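Local atomic coordinates of restriction endonuclease R.BpuJI (Bacillus pumilus, PDB entry 2VLA), a protein that recognises and binds its cognate DNA through this N-terminal domain, one piece of a longer restriction enzyme that probably cleaves DNA as an endonuclease. Residues Q137-L142 and Q213-L217. Residues are numbered along the deposited sequence; the frame is centred on the assembly and turned at random.
Sequences QFPYIL and QLNYL. With nucleotides of chain C.
Phe-138 and Leu-217 lie where segments 137-142 and 213-217 cross at -76°, their axes 11.2 Å apart. Most of the buried surface between the segments gathers round these two residues. The phenyl ring reaches across to Gln-213 and sets its edge, near the ring plane, against the backbone carbonyl, with CE1 3.1 Å from Gln-213 O; CZ meets CB of the same glutamine at 3.8 Å. Leu-217, in the conformer given here, one of two, has its CG anti to the backbone N (chi1 -155°), which sends its two methyls toward 137-142: its side chain and that of Phe-138 slide past each other in opposite directions, CD1 near CD1, while CD2 touches Leu-142 CD2 at 3.7 Å and Ile-141 CG2 at 3.9 Å. Beside this apolar patch a buried amide pair closes the contact. Gln-137, bent at its second torsion, lays its CG over one face of the Phe-138 ring, toward the rim, and gives NE2 to Gln-213 OE1 in a 3.0 Å hydrogen bond. The two amide planes stand 79° apart, and the donor is tilted from the carbonyl plane. The amide of Gln-213 is held at both ends, since its NE2 bonds to His-209 O. A leucine in place of Gln-137 would probably leave Gln-213 OE1 without this donor and its amide freer to turn. Contact is looser at Leu-214, whose CD2 comes only within 4.4 Å of Ile-141 CG2. On the far side of the helix Asn-215 turns from the protein interface to DNA: ND2 bonds to phosphate oxygen OP2 of DC3 of chain C at 3.0 Å, and Arg-211 NE bonds to OD1. The crossing thus backs a DNA-contacting helix, 203-219, with the start of helix 137-150; Leu-165 of helix 157-165 touches both glutamines and Ile-141, helix 237-244 packs on Leu-142, and Ile-225 and Ile-223 of strand 223-225 touch Leu-214 and Leu-217 respectively.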
loop_
_atom_site.group_PDB
_atom_site.type_symbol
_atom_site.label_atom_id
_atom_site.label_comp_id
_atom_site.label_asym_id
_atom_site.label_seq_id
_atom_site.Cartn_x
_atom_site.Cartn_y
_atom_site.Cartn_z
ATOM N N GLN A 137 -2.000 1.292 -7.814
ATOM C CA GLN A 137 -1.884 2.718 -7.537
ATOM C C GLN A 137 -0.452 3.239 -7.617
ATOM O O GLN A 137 -0.243 4.388 -7.980
ATOM C CB GLN A 137 -2.513 3.086 -6.172
ATOM C CG GLN A 137 -1.739 2.666 -4.914
ATOM C CD GLN A 137 -2.126 1.298 -4.389
ATOM O OE1 GLN A 137 -2.400 0.362 -5.156
ATOM N NE2 GLN A 137 -2.103 1.151 -3.069
ATOM N N PHE A 138 0.532 2.391 -7.385
ATOM C CA PHE A 138 1.913 2.888 -7.415
ATOM C C PHE A 138 2.461 3.087 -8.842
ATOM O O PHE A 138 2.973 4.147 -9.166
ATOM C CB PHE A 138 2.823 2.041 -6.527
ATOM C CG PHE A 138 2.536 2.224 -5.063
ATOM C CD1 PHE A 138 2.782 3.435 -4.474
ATOM C CD2 PHE A 138 1.937 1.258 -4.335
ATOM C CE1 PHE A 138 2.500 3.654 -3.075
ATOM C CE2 PHE A 138 1.632 1.449 -2.969
ATOM C CZ PHE A 138 1.930 2.673 -2.352
ATOM N N PRO A 139 2.244 2.103 -9.748
ATOM C CA PRO A 139 2.478 2.431 -11.136
ATOM C C PRO A 139 1.759 3.721 -11.576
ATOM O O PRO A 139 2.337 4.552 -12.268
ATOM C CB PRO A 139 1.943 1.192 -11.867
ATOM C CG PRO A 139 2.210 0.083 -10.907
ATOM C CD PRO A 139 1.910 0.684 -9.556
ATOM N N TYR A 140 0.513 3.877 -11.166
ATOM C CA TYR A 140 -0.256 5.005 -11.583
ATOM C C TYR A 140 0.346 6.337 -11.067
ATOM O O TYR A 140 0.498 7.302 -11.800
ATOM C CB TYR A 140 -1.723 4.861 -11.155
ATOM C CG TYR A 140 -2.640 5.816 -11.870
ATOM C CD1 TYR A 140 -2.832 7.086 -11.392
ATOM C CD2 TYR A 140 -3.278 5.461 -13.082
ATOM C CE1 TYR A 140 -3.615 7.965 -12.028
ATOM C CE2 TYR A 140 -4.070 6.352 -13.722
ATOM C CZ TYR A 140 -4.241 7.608 -13.206
ATOM O OH TYR A 140 -5.025 8.561 -13.805
ATOM N N ILE A 141 0.682 6.378 -9.764
ATOM C CA ILE A 141 1.302 7.580 -9.159
ATOM C C ILE A 141 2.590 7.933 -9.891
ATOM O O ILE A 141 2.829 9.089 -10.246
ATOM C CB ILE A 141 1.600 7.370 -7.651
ATOM C CG1 ILE A 141 0.308 7.355 -6.845
ATOM C CG2 ILE A 141 2.534 8.471 -7.120
ATOM C CD1 ILE A 141 0.445 6.654 -5.510
ATOM N N LEU A 142 3.424 6.929 -10.131
ATOM C CA LEU A 142 4.672 7.167 -10.802
ATOM C C LEU A 142 4.432 7.752 -12.229
ATOM O O LEU A 142 5.119 8.672 -12.647
ATOM C CB LEU A 142 5.470 5.868 -10.887
ATOM C CG LEU A 142 6.073 5.415 -9.537
ATOM C CD1 LEU A 142 6.727 4.062 -9.760
ATOM C CD2 LEU A 142 7.100 6.457 -8.961
ATOM N N GLN A 213 1.040 5.725 1.924
ATOM C CA GLN A 213 1.297 5.169 0.611
ATOM C C GLN A 213 2.515 5.864 -0.009
ATOM O O GLN A 213 3.451 5.202 -0.511
ATOM C CB GLN A 213 0.044 5.288 -0.279
ATOM C CG GLN A 213 -1.021 4.257 0.064
ATOM C CD GLN A 213 -2.275 4.427 -0.745
ATOM O OE1 GLN A 213 -2.417 3.821 -1.832
ATOM N NE2 GLN A 213 -3.205 5.201 -0.248
ATOM N N LEU A 214 2.538 7.201 0.018
ATOM C CA LEU A 214 3.666 7.900 -0.506
ATOM C C LEU A 214 4.963 7.522 0.251
ATOM O O LEU A 214 6.010 7.419 -0.338
ATOM C CB LEU A 214 3.434 9.421 -0.509
ATOM C CG LEU A 214 2.326 9.873 -1.445
ATOM C CD1 LEU A 214 1.993 11.319 -1.231
ATOM C CD2 LEU A 214 2.731 9.648 -2.857
ATOM N N ASN A 215 4.876 7.370 1.587
ATOM C CA ASN A 215 6.036 6.918 2.354
ATOM C C ASN A 215 6.652 5.637 1.810
ATOM O O ASN A 215 7.866 5.469 1.845
ATOM C CB ASN A 215 5.650 6.679 3.839
ATOM C CG ASN A 215 5.505 7.948 4.652
ATOM O OD1 ASN A 215 5.863 9.041 4.215
ATOM N ND2 ASN A 215 4.968 7.785 5.853
ATOM N N TYR A 216 5.822 4.688 1.398
ATOM C CA TYR A 216 6.363 3.424 0.916
ATOM C C TYR A 216 7.079 3.611 -0.421
ATOM O O TYR A 216 8.076 2.985 -0.666
ATOM C CB TYR A 216 5.269 2.308 0.879
ATOM C CG TYR A 216 4.745 2.038 2.272
ATOM C CD1 TYR A 216 5.619 1.797 3.314
ATOM C CD2 TYR A 216 3.397 2.130 2.559
ATOM C CE1 TYR A 216 5.172 1.646 4.604
ATOM C CE2 TYR A 216 2.941 1.989 3.860
ATOM C CZ TYR A 216 3.851 1.746 4.880
ATOM O OH TYR A 216 3.422 1.664 6.215
ATOM N N LEU A 217 6.586 4.517 -1.241
ATOM C CA LEU A 217 7.265 4.848 -2.470
ATOM C C LEU A 217 8.591 5.611 -2.198
ATOM O O LEU A 217 9.551 5.503 -2.972
ATOM C CB LEU A 217 6.330 5.662 -3.372
ATOM C CG LEU A 217 6.543 5.639 -4.872
ATOM C CD1 LEU A 217 6.463 4.215 -5.420
ATOM C CD2 LEU A 217 5.526 6.551 -5.560
ATOM P P DC C 3 5.538 9.833 9.216
ATOM O OP1 DC C 3 6.967 9.472 9.071
ATOM O OP2 DC C 3 4.612 9.754 8.088
ATOM O "O5'" DC C 3 4.895 8.941 10.376
ATOM C "C5'" DC C 3 5.579 8.776 11.610
ATOM C "C4'" DC C 3 4.680 8.134 12.632
ATOM O "O4'" DC C 3 3.654 9.060 13.037
ATOM C "C3'" DC C 3 3.921 6.922 12.103
ATOM O "O3'" DC C 3 3.893 5.852 13.028
ATOM C "C2'" DC C 3 2.509 7.462 11.894
ATOM C "C1'" DC C 3 2.442 8.347 13.111
ATOM N N1 DC C 3 1.336 9.272 13.159
ATOM C C2 DC C 3 0.759 9.614 14.399
ATOM O O2 DC C 3 1.252 9.176 15.476
ATOM N N3 DC C 3 -0.292 10.457 14.393
ATOM C C4 DC C 3 -0.776 10.934 13.251
ATOM N N4 DC C 3 -1.804 11.767 13.306
ATOM C C5 DC C 3 -0.216 10.570 12.003
ATOM C C6 DC C 3 0.797 9.721 11.999
#